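Putative sugar ABC transport system, substrate-binding protein (Bordetella parapertussis, PDB 5IX8) probably binds a carbohydrate between two lobes and serves as the solute-binding component of a sugar ABC transporter. Local coordinates at residues 2-7 / 307-312; 22-25 / 29-32; 90-95 / 100-105; 155-160 / 281-286; 262-267 / 273-278. All coordinates share one frame; numbering follows the deposited sequence.

Contacts 1, 2, 3 and 5 belong to or lie against the lobe built on the parallel sheet; contact 4 brings helix 154-168 of the other lobe to the loop 281-286. Contact 1 joins the two ends of the chain and touches contact 5, where Val-7 CG2 lies 3.4 Å from Arg-267 CZ, and contact 2, where Pro-312 CG is 3.8 Å from Gly-32 N. Contacts 3 and 4 meet through Ser-104 OG and Tyr-286 OH, 2.6 Å apart, a probable hydrogen bond. Ile-103 packs on Ala-265 between contacts 3 and 5. Contact 2 includes His-24, about 4 Å from a bound 1,2-ethanediol, probably from the crystallisation liquor; the centres of contacts 2 and 4 are about 19 Å apart.

Contact 1: residues 2-7 / 307-312; sequences RLQGIV and AFYDYP
Arg-2 and Tyr-309 mark the closest backbone approach of 2-7 to 307-312, with their CA atoms 7.4 Å apart. The first segment has no regular helix or strand but closes a type I' beta turn from Leu-3 to Ile-6, held by the bond from Ile-6 N to Leu-3 O; the second comes off the end of helix 306-309, with Asp-310 the first residue to leave helical angles. Across this gap the contact is carried by one ring. Gln-4 reaches out with an extended chain (chi2 -176°) and sets NE2 3.0 Å above the plane of the Tyr-309 ring, over its centre. The amide stands almost upright on the ring, the two planes 88° apart, so that its nitrogen rather than its flat side meets the pi face. Nearer the backbone, Gln-4 CG rests 3.3 Å from Tyr-309 CZ. The carbonyl O of Arg-2 comes in at the ring edge, in plane, 3.7 Å from Tyr-309 CE1. No hydrogen bond links the two segments themselves; the phenol OH of Tyr-309 bonds to Asp-1 O, just before segment 2-7. This surface contact thus ties the N-terminus to the C-terminal region. Around it, Arg-2 forms a salt bridge with Glu-40 of helix 28-43, Gln-4 touches Ile-256 of helix 254-270, and Pro-312 packs on Asn-28 and Tyr-35 of helix 28-43.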
# COMPACT_ATOMS: atom_id res chain seq x y z
N ARG A 2 -18.81 2.04 -6.59
CA ARG A 2 -17.36 2.09 -6.71
C ARG A 2 -16.71 2.84 -5.55
O ARG A 2 -15.49 2.72 -5.36
CB ARG A 2 -16.94 2.74 -8.05
CG ARG A 2 -17.15 4.25 -8.13
CD ARG A 2 -16.97 4.77 -9.57
NE ARG A 2 -17.06 6.23 -9.62
CZ ARG A 2 -18.19 6.91 -9.76
NH1 ARG A 2 -19.38 6.28 -9.92
NH2 ARG A 2 -18.14 8.24 -9.79
N LEU A 3 -17.48 3.67 -4.84
CA LEU A 3 -16.95 4.40 -3.69
C LEU A 3 -17.37 3.77 -2.36
O LEU A 3 -17.11 4.35 -1.30
CB LEU A 3 -17.38 5.88 -3.77
CG LEU A 3 -16.74 6.59 -4.97
CD1 LEU A 3 -17.52 7.88 -5.29
CD2 LEU A 3 -15.28 6.87 -4.70
N GLN A 4 -18.00 2.59 -2.40
CA GLN A 4 -18.39 1.81 -1.21
C GLN A 4 -19.21 2.62 -0.20
O GLN A 4 -19.10 2.40 1.00
CB GLN A 4 -17.18 1.22 -0.49
CG GLN A 4 -16.56 0.01 -1.13
CD GLN A 4 -15.40 -0.56 -0.28
OE1 GLN A 4 -15.18 -0.16 0.88
NE2 GLN A 4 -14.68 -1.52 -0.85
N GLY A 5 -20.02 3.56 -0.67
CA GLY A 5 -20.80 4.43 0.20
C GLY A 5 -20.02 5.42 1.04
O GLY A 5 -20.59 6.02 1.94
N ILE A 6 -18.74 5.62 0.76
CA ILE A 6 -17.94 6.47 1.63
C ILE A 6 -18.28 7.93 1.40
O ILE A 6 -18.32 8.73 2.35
CB ILE A 6 -16.45 6.20 1.41
CG1 ILE A 6 -16.14 4.82 1.95
CG2 ILE A 6 -15.60 7.30 2.09
CD1 ILE A 6 -14.77 4.29 1.49
N VAL A 7 -18.52 8.30 0.14
CA VAL A 7 -18.80 9.67 -0.23
C VAL A 7 -19.62 9.61 -1.52
O VAL A 7 -19.49 8.66 -2.29
CB VAL A 7 -17.47 10.43 -0.38
CG1 VAL A 7 -16.60 9.77 -1.47
CG2 VAL A 7 -17.73 11.88 -0.68
N ALA A 307 -11.41 -7.94 -6.67
CA ALA A 307 -11.25 -7.72 -8.10
C ALA A 307 -11.87 -6.40 -8.57
O ALA A 307 -11.52 -5.91 -9.64
CB ALA A 307 -11.87 -8.87 -8.89
N PHE A 308 -12.80 -5.84 -7.81
CA PHE A 308 -13.40 -4.58 -8.19
C PHE A 308 -12.67 -3.40 -7.56
O PHE A 308 -12.45 -2.38 -8.22
CB PHE A 308 -14.89 -4.57 -7.80
N TYR A 309 -12.19 -3.56 -6.32
CA TYR A 309 -11.60 -2.47 -5.56
C TYR A 309 -10.07 -2.52 -5.52
O TYR A 309 -9.45 -1.53 -5.10
CB TYR A 309 -12.14 -2.49 -4.12
CG TYR A 309 -13.65 -2.27 -4.03
CD1 TYR A 309 -14.22 -1.09 -4.48
CD2 TYR A 309 -14.49 -3.23 -3.46
CE1 TYR A 309 -15.59 -0.86 -4.39
CE2 TYR A 309 -15.86 -3.02 -3.35
CZ TYR A 309 -16.41 -1.82 -3.83
OH TYR A 309 -17.79 -1.58 -3.72
N ASP A 310 -9.45 -3.64 -5.93
CA ASP A 310 -8.01 -3.83 -5.80
C ASP A 310 -7.28 -4.10 -7.11
O ASP A 310 -6.05 -3.91 -7.16
CB ASP A 310 -7.69 -5.03 -4.90
CG ASP A 310 -8.37 -4.98 -3.56
OD1 ASP A 310 -9.36 -4.21 -3.33
OD2 ASP A 310 -7.92 -5.77 -2.72
N TYR A 311 -7.95 -4.58 -8.14
CA TYR A 311 -7.32 -4.83 -9.43
C TYR A 311 -7.65 -3.71 -10.38
O TYR A 311 -8.85 -3.44 -10.61
CB TYR A 311 -7.82 -6.14 -10.05
CG TYR A 311 -7.50 -7.45 -9.36
CD1 TYR A 311 -6.55 -7.54 -8.35
CD2 TYR A 311 -8.15 -8.61 -9.73
CE1 TYR A 311 -6.27 -8.76 -7.74
CE2 TYR A 311 -7.91 -9.81 -9.13
CZ TYR A 311 -6.97 -9.89 -8.13
OH TYR A 311 -6.75 -11.13 -7.54
N PRO A 312 -6.67 -3.07 -11.01
CA PRO A 312 -6.97 -2.28 -12.21
C PRO A 312 -7.44 -3.22 -13.30
O PRO A 312 -7.18 -4.43 -13.24
CB PRO A 312 -5.63 -1.62 -12.57
CG PRO A 312 -4.62 -2.08 -11.52
CD PRO A 312 -5.22 -3.26 -10.82

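Contact 2: residues 22-25 / 29-32; sequences VVHL and FYKG
Lys-31 NZ donates to water 2 at 2.9 Å, and that water also lies against Leu-25 O, so the lysine is tied back to the turn it follows. This is the strand-to-helix turn after strand 17-22 in a periplasmic-binding-protein lobe, where helix 28-43 starts beside the loop it has just left. A second water repeats the pattern closer to the backbone: water 1 accepts from Lys-31 N at 3.1 Å and lies near His-24 O. The Tyr-30 side chain points into the turn 22-25. Its ring turns an edge to the face of His-24, a T-shaped pair with centroids 5.1 Å apart and planes at 84°; Tyr-30 CE2 comes within 3.6 Å of His-24 NE2. The imidazole is brought there by a chi1 of 69°, which tucks CG between the backbone N and the carbonyl carbon, and its ND1 bonds to Leu-26 N. Val-23 CB covers one face of the tyrosine and Phe-29 CD2 the opposite one, both toward the rim. The phenol OH bonds to Tyr-57 OH, fixing the far end of the ring. A 1,2-ethanediol, probably from the crystallisation liquor, lies near His-24; the turn may therefore line a ligand pocket, as the loops after the C-terminal ends of the strands do in other periplasmic binding proteins. At the base, Val-22 CB packs 3.9 Å from Tyr-30 CB, and Leu-25 CD2 rests 3.7 Å from Lys-31 CA.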
# COMPACT_ATOMS: atom_id res chain seq x y z
N VAL A 22 4.22 8.11 -8.09
CA VAL A 22 4.22 6.97 -7.19
C VAL A 22 5.56 6.26 -7.33
O VAL A 22 6.37 6.62 -8.18
CB VAL A 22 3.06 6.00 -7.48
CG1 VAL A 22 1.70 6.66 -7.15
CG2 VAL A 22 3.13 5.48 -8.95
N VAL A 23 5.78 5.24 -6.49
CA VAL A 23 7.10 4.60 -6.46
C VAL A 23 7.35 3.83 -7.75
O VAL A 23 8.41 3.97 -8.38
CB VAL A 23 7.24 3.68 -5.23
CG1 VAL A 23 8.66 3.05 -5.23
CG2 VAL A 23 6.99 4.46 -3.94
N HIS A 24 6.40 2.99 -8.13
CA HIS A 24 6.56 2.09 -9.26
C HIS A 24 5.18 1.60 -9.67
O HIS A 24 4.22 1.65 -8.89
CB HIS A 24 7.51 0.92 -8.93
CG HIS A 24 6.93 -0.05 -7.93
ND1 HIS A 24 5.97 -0.98 -8.28
CD2 HIS A 24 7.16 -0.22 -6.61
CE1 HIS A 24 5.63 -1.68 -7.21
NE2 HIS A 24 6.33 -1.23 -6.18
N LEU A 25 5.07 1.14 -10.90
CA LEU A 25 3.82 0.58 -11.39
C LEU A 25 3.93 -0.92 -11.68
O LEU A 25 3.29 -1.41 -12.61
CB LEU A 25 3.33 1.32 -12.64
CG LEU A 25 3.02 2.80 -12.41
CD1 LEU A 25 2.78 3.49 -13.76
CD2 LEU A 25 1.87 3.02 -11.44
N PHE A 29 -0.77 -2.33 -6.58
CA PHE A 29 -1.12 -1.35 -5.55
C PHE A 29 -1.00 0.07 -6.08
O PHE A 29 -2.00 0.79 -6.18
CB PHE A 29 -0.25 -1.54 -4.31
CG PHE A 29 -0.55 -0.55 -3.20
CD1 PHE A 29 -1.80 -0.55 -2.57
CD2 PHE A 29 0.38 0.42 -2.84
CE1 PHE A 29 -2.11 0.37 -1.56
CE2 PHE A 29 0.10 1.33 -1.80
CZ PHE A 29 -1.16 1.30 -1.17
N TYR A 30 0.22 0.53 -6.37
CA TYR A 30 0.30 1.89 -6.91
C TYR A 30 -0.37 2.00 -8.26
O TYR A 30 -0.93 3.05 -8.60
CB TYR A 30 1.76 2.37 -7.04
CG TYR A 30 2.54 2.23 -5.75
CD1 TYR A 30 2.28 3.05 -4.65
CD2 TYR A 30 3.56 1.29 -5.63
CE1 TYR A 30 3.01 2.90 -3.45
CE2 TYR A 30 4.28 1.14 -4.40
CZ TYR A 30 3.99 1.96 -3.34
OH TYR A 30 4.64 1.85 -2.15
N LYS A 31 -0.30 0.93 -9.07
CA LYS A 31 -0.99 0.98 -10.36
C LYS A 31 -2.50 1.09 -10.16
O LYS A 31 -3.18 1.80 -10.90
CB LYS A 31 -0.61 -0.26 -11.20
CG LYS A 31 -1.07 -0.16 -12.64
CD LYS A 31 -0.92 -1.48 -13.43
CE LYS A 31 0.48 -1.95 -13.40
NZ LYS A 31 0.70 -3.25 -14.11
N GLY A 32 -3.04 0.40 -9.14
CA GLY A 32 -4.44 0.60 -8.78
C GLY A 32 -4.76 2.03 -8.38
O GLY A 32 -5.79 2.59 -8.79
O HOH W 1 2.19 -0.91 -8.55
O HOH W 2 3.36 -2.50 -14.86

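Contact 3: residues 90-95 / 100-105; sequences PVVADL and IKTISA
Leu-95 leaves helix 89-97 with CB directed at the incoming strand, and that atom packs 4.1 Å from Ile-100 CB and 3.6 Å from Ile-100 O. Helix and strand are the second half of a beta-alpha-beta unit, 77-80, 89-97 and 101-105, in which the chain turns back from the helix to lie beside the first strand in the parallel sheet. Beyond CB the leucine takes an unusual first torsion, chi1 -93°, and carries its CD2 tip to 4.0 Å from Thr-102 OG1; away from this contact the side chain leans on Ala-78 of strand 77-80 and on Gln-68 of helix 60-73. One turn earlier, Val-92 CG1 reaches the same threonine, meeting both CB and OG1. The two helix residues therefore straddle the hydroxyl end of Thr-102, whose chi1 of -62° turns OG1 toward the helix and water 3. The backbones are stapled directly at the turn: Ile-100 N donates to Leu-95 O at 3.0 Å. All four touching residues are buried, and a single water satisfies three polar atoms among them. Water 3 accepts from Thr-102 OG1 at 2.8 Å and spends both its protons on carbonyls, one on Val-92 O at 2.8 Å and the other on Ile-100 O at 2.7 Å.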
# COMPACT_ATOMS: atom_id res chain seq x y z
N PRO A 90 10.81 19.53 2.52
CA PRO A 90 11.17 20.76 1.78
C PRO A 90 10.44 20.90 0.46
O PRO A 90 10.02 22.02 0.12
CB PRO A 90 12.69 20.63 1.57
CG PRO A 90 13.13 19.76 2.71
CD PRO A 90 12.01 18.76 2.90
N VAL A 91 10.28 19.82 -0.30
CA VAL A 91 9.62 19.97 -1.59
C VAL A 91 8.13 20.16 -1.42
O VAL A 91 7.50 20.91 -2.17
CB VAL A 91 9.95 18.80 -2.54
CG1 VAL A 91 9.36 17.48 -2.08
CG2 VAL A 91 9.46 19.12 -3.94
N VAL A 92 7.52 19.50 -0.42
CA VAL A 92 6.10 19.74 -0.16
C VAL A 92 5.89 21.20 0.24
O VAL A 92 4.95 21.86 -0.21
CB VAL A 92 5.57 18.77 0.92
CG1 VAL A 92 4.13 19.13 1.34
CG2 VAL A 92 5.62 17.32 0.44
N ALA A 93 6.79 21.72 1.08
CA ALA A 93 6.68 23.10 1.51
C ALA A 93 6.85 24.05 0.33
O ALA A 93 6.15 25.07 0.24
CB ALA A 93 7.74 23.36 2.57
N ASP A 94 7.77 23.73 -0.57
CA ASP A 94 8.00 24.56 -1.75
C ASP A 94 6.79 24.57 -2.68
O ASP A 94 6.40 25.62 -3.21
CB ASP A 94 9.23 24.05 -2.48
CG ASP A 94 9.53 24.84 -3.73
OD1 ASP A 94 9.50 26.09 -3.68
OD2 ASP A 94 9.83 24.22 -4.77
N LEU A 95 6.19 23.40 -2.90
CA LEU A 95 4.97 23.38 -3.70
C LEU A 95 3.88 24.21 -3.05
O LEU A 95 3.19 24.98 -3.72
CB LEU A 95 4.51 21.94 -3.92
CG LEU A 95 5.04 21.33 -5.22
CD1 LEU A 95 6.53 21.47 -5.41
CD2 LEU A 95 4.62 19.84 -5.23
N ILE A 100 0.34 25.01 -4.54
CA ILE A 100 0.09 23.62 -4.91
C ILE A 100 0.09 22.78 -3.64
O ILE A 100 1.12 22.67 -2.97
CB ILE A 100 1.14 23.09 -5.89
CG1 ILE A 100 1.10 23.94 -7.17
CG2 ILE A 100 0.88 21.61 -6.20
CD1 ILE A 100 2.16 23.56 -8.17
N LYS A 101 -1.05 22.18 -3.34
CA LYS A 101 -1.20 21.31 -2.17
C LYS A 101 -0.81 19.89 -2.57
O LYS A 101 -0.92 19.50 -3.74
CB LYS A 101 -2.64 21.35 -1.64
CG LYS A 101 -2.97 22.71 -1.12
CD LYS A 101 -4.38 22.77 -0.56
CE LYS A 101 -4.67 24.17 -0.02
NZ LYS A 101 -5.82 24.12 0.91
N THR A 102 -0.31 19.13 -1.60
CA THR A 102 0.16 17.78 -1.85
C THR A 102 -0.73 16.80 -1.09
O THR A 102 -1.02 17.00 0.09
CB THR A 102 1.63 17.60 -1.42
OG1 THR A 102 2.44 18.47 -2.21
CG2 THR A 102 2.08 16.18 -1.73
N ILE A 103 -1.18 15.77 -1.80
CA ILE A 103 -2.04 14.73 -1.24
C ILE A 103 -1.20 13.47 -1.11
O ILE A 103 -0.57 13.03 -2.08
CB ILE A 103 -3.26 14.48 -2.14
CG1 ILE A 103 -4.08 15.78 -2.28
CG2 ILE A 103 -4.12 13.29 -1.62
CD1 ILE A 103 -5.14 15.74 -3.43
N SER A 104 -1.24 12.87 0.07
CA SER A 104 -0.56 11.60 0.32
C SER A 104 -1.43 10.45 -0.15
O SER A 104 -2.62 10.39 0.20
CB SER A 104 -0.29 11.47 1.83
OG SER A 104 0.06 10.15 2.23
N ALA A 105 -0.86 9.52 -0.95
CA ALA A 105 -1.62 8.39 -1.48
C ALA A 105 -1.02 7.07 -1.02
O ALA A 105 0.18 6.82 -1.23
CB ALA A 105 -1.65 8.44 -3.00
O HOH W 3 2.39 21.09 -1.16

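Contact 4: residues 155-160 / 281-286; sequences PRLRYE and TRSVPY. With SO4 (sulfate ion), chain G; SO4 (sulfate ion), chain C.
Arg-156 and Arg-282 bring their guanidinium groups together, with Arg-156 NH2 at the edge of the Arg-282 group, near its plane, 4.2 Å from NH1. Arg-282 NH1, in turn, meets Arg-156 obliquely, as does Ser-283 OG. The other edges of Arg-156 are occupied by anions. NE donates to Glu-160 OE2 at 2.9 Å in a salt bridge that lies in the guanidinium plane but approaches the carboxylate from above its own plane. NH1 gives a bond of 2.8 Å to O1 of the chain C sulfate and also pairs with Glu-153. A bend at chi3 (78°) turns the group back over its own helix toward Glu-160. Leu-157 sets its two methyls against the serine side chain, CD2 3.6 Å from Ser-283 OG and CD1 3.8 Å from Ser-283 CB. In the loop, Thr-281 OG1 accepts from Val-284 N at 3.1 Å, an ST motif, and Arg-282 N holds the chain G sulfate through O4 at 2.8 Å. Both sulfates probably come from the crystallisation liquor. Helix 154-168 belongs to one lobe and the loop 281-286 to the other, so this is a contact across the cleft. Glu-160 and Glu-153 probably offset the charge of Arg-156, with the chain C sulfate adding to this in the crystal. The segments share no direct hydrogen bond, but Glu-153 bridges to Ser-283 OG; so small an interface is consistent with lobes that can part, as in this family.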
# COMPACT_ATOMS: atom_id res chain seq x y z
N PRO A 155 6.49 -0.54 6.41
CA PRO A 155 6.83 -1.95 6.66
C PRO A 155 7.07 -2.19 8.14
O PRO A 155 6.70 -3.24 8.66
CB PRO A 155 8.12 -2.17 5.83
CG PRO A 155 7.99 -1.14 4.68
CD PRO A 155 7.45 0.06 5.47
N ARG A 156 7.68 -1.22 8.82
CA ARG A 156 7.87 -1.38 10.26
C ARG A 156 6.53 -1.40 10.99
O ARG A 156 6.34 -2.20 11.93
CB ARG A 156 8.77 -0.26 10.80
CG ARG A 156 9.20 -0.54 12.25
CD ARG A 156 9.85 0.65 12.94
NE ARG A 156 8.85 1.60 13.36
CZ ARG A 156 8.60 2.76 12.75
NH1 ARG A 156 9.38 3.19 11.75
NH2 ARG A 156 7.62 3.55 13.18
N LEU A 157 5.59 -0.53 10.58
CA LEU A 157 4.27 -0.53 11.21
C LEU A 157 3.58 -1.88 11.03
O LEU A 157 2.99 -2.42 11.98
CB LEU A 157 3.39 0.60 10.66
CG LEU A 157 3.93 2.03 10.90
CD1 LEU A 157 3.06 3.03 10.18
CD2 LEU A 157 4.00 2.38 12.38
N ARG A 158 3.64 -2.43 9.82
CA ARG A 158 3.03 -3.75 9.59
C ARG A 158 3.68 -4.81 10.45
O ARG A 158 2.99 -5.67 11.02
CB ARG A 158 3.15 -4.13 8.13
CG ARG A 158 2.32 -3.19 7.25
CD ARG A 158 2.39 -3.53 5.76
NE ARG A 158 1.65 -2.51 5.04
CZ ARG A 158 1.26 -2.59 3.77
NH1 ARG A 158 1.48 -3.69 3.05
NH2 ARG A 158 0.61 -1.55 3.24
N TYR A 159 5.01 -4.79 10.53
CA TYR A 159 5.72 -5.73 11.40
C TYR A 159 5.29 -5.57 12.85
O TYR A 159 5.03 -6.56 13.54
CB TYR A 159 7.22 -5.51 11.25
CG TYR A 159 8.04 -6.21 12.29
CD1 TYR A 159 8.04 -7.59 12.41
CD2 TYR A 159 8.84 -5.46 13.17
CE1 TYR A 159 8.80 -8.21 13.38
CE2 TYR A 159 9.62 -6.08 14.13
CZ TYR A 159 9.60 -7.46 14.23
OH TYR A 159 10.37 -8.07 15.20
N GLU A 160 5.21 -4.34 13.33
CA GLU A 160 4.82 -4.10 14.72
C GLU A 160 3.42 -4.65 15.02
O GLU A 160 3.19 -5.28 16.06
CB GLU A 160 4.89 -2.60 15.05
CG GLU A 160 6.34 -2.14 15.22
CD GLU A 160 6.49 -0.63 15.20
OE1 GLU A 160 5.46 0.08 15.10
OE2 GLU A 160 7.64 -0.15 15.27
N THR A 281 -1.56 11.28 13.05
CA THR A 281 -0.94 10.34 13.99
C THR A 281 0.57 10.54 13.96
O THR A 281 1.08 11.31 13.16
CB THR A 281 -1.27 8.89 13.66
OG1 THR A 281 -0.68 8.57 12.40
CG2 THR A 281 -2.76 8.69 13.60
N ARG A 282 1.27 9.80 14.83
CA ARG A 282 2.73 9.91 14.85
C ARG A 282 3.33 9.64 13.49
O ARG A 282 4.20 10.40 13.02
CB ARG A 282 3.32 8.96 15.89
CG ARG A 282 4.84 9.04 15.96
CD ARG A 282 5.41 8.09 17.01
NE ARG A 282 6.83 8.42 17.23
CZ ARG A 282 7.83 7.97 16.47
NH1 ARG A 282 7.58 7.10 15.49
NH2 ARG A 282 9.08 8.37 16.69
N SER A 283 2.91 8.54 12.83
CA SER A 283 3.49 8.16 11.54
C SER A 283 2.83 8.84 10.36
O SER A 283 3.43 8.87 9.27
CB SER A 283 3.38 6.65 11.34
OG SER A 283 4.21 5.98 12.28
N VAL A 284 1.61 9.35 10.53
CA VAL A 284 0.86 9.94 9.42
C VAL A 284 0.50 11.36 9.85
O VAL A 284 -0.61 11.60 10.33
CB VAL A 284 -0.37 9.10 9.06
CG1 VAL A 284 -1.00 9.64 7.78
CG2 VAL A 284 0.05 7.65 8.84
N PRO A 285 1.40 12.33 9.72
CA PRO A 285 1.23 13.61 10.42
C PRO A 285 0.37 14.61 9.66
O PRO A 285 0.73 15.78 9.51
CB PRO A 285 2.67 14.12 10.57
CG PRO A 285 3.35 13.57 9.30
CD PRO A 285 2.74 12.19 9.10
N TYR A 286 -0.80 14.17 9.23
CA TYR A 286 -1.74 15.00 8.48
C TYR A 286 -3.10 14.33 8.52
O TYR A 286 -3.20 13.13 8.80
CB TYR A 286 -1.27 15.20 7.01
CG TYR A 286 -0.69 13.96 6.38
CD1 TYR A 286 -1.51 13.00 5.75
CD2 TYR A 286 0.70 13.74 6.39
CE1 TYR A 286 -0.96 11.85 5.18
CE2 TYR A 286 1.25 12.58 5.82
CZ TYR A 286 0.43 11.66 5.20
OH TYR A 286 1.00 10.51 4.64
S SO4 G . -0.28 7.26 17.45
O1 SO4 G . -0.09 7.08 18.90
O2 SO4 G . -1.65 6.89 17.07
O3 SO4 G . 0.70 6.39 16.79
O4 SO4 G . -0.02 8.64 17.07
S SO4 C . 12.06 2.11 9.40
O1 SO4 C . 11.90 2.44 10.81
O2 SO4 C . 11.28 2.98 8.53
O3 SO4 C . 11.68 0.71 9.14
O4 SO4 C . 13.48 2.22 9.07

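Contact 5: residues 262-267 / 273-278; sequences VQYAIR and PMPPLD
Tyr-264 and Pro-275 form the tight part of this contact, where an extended, proline-rich segment folds back along helix 254-270 in the lobe of the parallel sheet. Pro-275 CG sits over the face of the ring, 3.6 Å from its centroid and 15° off the normal, a CH-pi contact, while Pro-275 CB comes within 3.4 Å of Tyr-264 CZ. The phenol is then fixed at its tip: OH donates to Pro-276 O at 2.7 Å, in the carbonyl plane on a lone pair. Leu-277 CD2 closes on the ring edge at CE2, so face, rim and hydroxyl are all engaged by consecutive residues of the loop. One helix turn on, Arg-267 runs extended beside the prolines, with CD 3.7 Å from Pro-275 CG. Its NH1 bonds to both Gln-263 O and Gln-263 OE1, the latter on a lone pair; these two bonds lie near the guanidinium plane and fix its rotation edge-on to the helix, and NH2 bonds to Glu-8 O. The packing slackens toward the start of the loop. Met-274, present as selenomethionine, doubles back at chi2 and chi3 and brings SE to 4.0 Å from Arg-267 CB. Pro-273 is exposed, its CB pointing away from the helix, and here water takes over: water 4 accepts from Arg-267 NE at 3.0 Å and donates to Pro-273 O at 2.7 Å.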
# COMPACT_ATOMS: atom_id res chain seq x y z
N VAL A 262 -9.55 11.75 -5.81
CA VAL A 262 -10.20 12.70 -6.71
C VAL A 262 -11.41 13.35 -6.03
O VAL A 262 -11.61 14.58 -6.11
CB VAL A 262 -10.61 11.99 -8.02
CG1 VAL A 262 -11.48 12.90 -8.89
CG2 VAL A 262 -9.35 11.57 -8.77
N GLN A 263 -12.25 12.53 -5.38
CA GLN A 263 -13.46 13.10 -4.78
C GLN A 263 -13.13 14.04 -3.62
O GLN A 263 -13.83 15.05 -3.41
CB GLN A 263 -14.39 11.97 -4.31
CG GLN A 263 -15.01 11.23 -5.51
CD GLN A 263 -15.96 12.13 -6.29
OE1 GLN A 263 -16.53 13.06 -5.72
NE2 GLN A 263 -16.11 11.89 -7.59
N TYR A 264 -12.08 13.72 -2.85
CA TYR A 264 -11.65 14.61 -1.77
C TYR A 264 -11.04 15.89 -2.33
O TYR A 264 -11.29 16.99 -1.79
CB TYR A 264 -10.62 13.90 -0.86
CG TYR A 264 -11.19 12.97 0.20
CD1 TYR A 264 -12.03 11.90 -0.13
CD2 TYR A 264 -10.87 13.17 1.55
CE1 TYR A 264 -12.55 11.07 0.84
CE2 TYR A 264 -11.37 12.34 2.56
CZ TYR A 264 -12.21 11.30 2.20
OH TYR A 264 -12.70 10.47 3.18
N ALA A 265 -10.23 15.76 -3.39
CA ALA A 265 -9.58 16.94 -3.97
C ALA A 265 -10.61 17.94 -4.51
O ALA A 265 -10.43 19.16 -4.35
CB ALA A 265 -8.60 16.54 -5.08
N ILE A 266 -11.68 17.45 -5.16
CA ILE A 266 -12.68 18.39 -5.69
C ILE A 266 -13.29 19.19 -4.56
O ILE A 266 -13.48 20.41 -4.67
CB ILE A 266 -13.78 17.64 -6.47
CG1 ILE A 266 -13.22 16.98 -7.73
CG2 ILE A 266 -14.90 18.60 -6.87
CD1 ILE A 266 -14.16 15.94 -8.33
N ARG A 267 -13.61 18.50 -3.46
CA ARG A 267 -14.21 19.18 -2.32
C ARG A 267 -13.25 20.18 -1.72
O ARG A 267 -13.64 21.31 -1.41
CB ARG A 267 -14.66 18.13 -1.30
CG ARG A 267 -15.91 17.41 -1.81
CD ARG A 267 -16.17 16.18 -0.97
NE ARG A 267 -17.50 15.64 -1.28
CZ ARG A 267 -17.76 14.83 -2.29
NH1 ARG A 267 -16.77 14.38 -3.08
NH2 ARG A 267 -19.00 14.44 -2.46
N PRO A 273 -17.72 20.71 2.14
CA PRO A 273 -17.46 19.86 3.31
C PRO A 273 -16.66 18.61 2.93
O PRO A 273 -17.00 17.91 1.99
CB PRO A 273 -18.86 19.48 3.80
CG PRO A 273 -19.76 20.55 3.27
CD PRO A 273 -19.17 20.92 1.92
N MSE A 274 -15.61 18.34 3.70
CA MSE A 274 -14.77 17.18 3.40
C MSE A 274 -15.43 15.91 3.85
O MSE A 274 -16.15 15.91 4.85
CB MSE A 274 -13.41 17.30 4.08
CG MSE A 274 -12.66 18.49 3.60
SE MSE A 274 -12.13 18.37 1.76
CE MSE A 274 -10.76 17.01 1.89
N PRO A 275 -15.15 14.81 3.16
CA PRO A 275 -15.56 13.51 3.65
C PRO A 275 -14.68 13.12 4.84
O PRO A 275 -13.84 13.93 5.28
CB PRO A 275 -15.37 12.59 2.42
CG PRO A 275 -14.99 13.51 1.26
CD PRO A 275 -14.36 14.70 1.93
N PRO A 276 -14.85 11.92 5.40
CA PRO A 276 -14.20 11.63 6.69
C PRO A 276 -12.68 11.72 6.64
O PRO A 276 -12.02 11.24 5.71
CB PRO A 276 -14.66 10.20 7.01
CG PRO A 276 -15.91 10.02 6.19
CD PRO A 276 -15.70 10.80 4.95
N LEU A 277 -12.11 12.34 7.68
CA LEU A 277 -10.66 12.38 7.84
C LEU A 277 -10.32 12.10 9.29
O LEU A 277 -10.81 12.77 10.19
CB LEU A 277 -10.07 13.73 7.41
CG LEU A 277 -10.12 14.08 5.92
CD1 LEU A 277 -9.98 15.58 5.73
CD2 LEU A 277 -8.99 13.29 5.18
N ASP A 278 -9.47 11.10 9.50
CA ASP A 278 -8.86 10.89 10.81
C ASP A 278 -7.86 12.00 11.15
O ASP A 278 -7.27 12.65 10.28
CB ASP A 278 -8.13 9.55 10.87
CG ASP A 278 -9.07 8.37 10.97
OD1 ASP A 278 -10.29 8.56 11.16
OD2 ASP A 278 -8.57 7.22 10.90
O HOH W 4 -19.19 17.04 0.75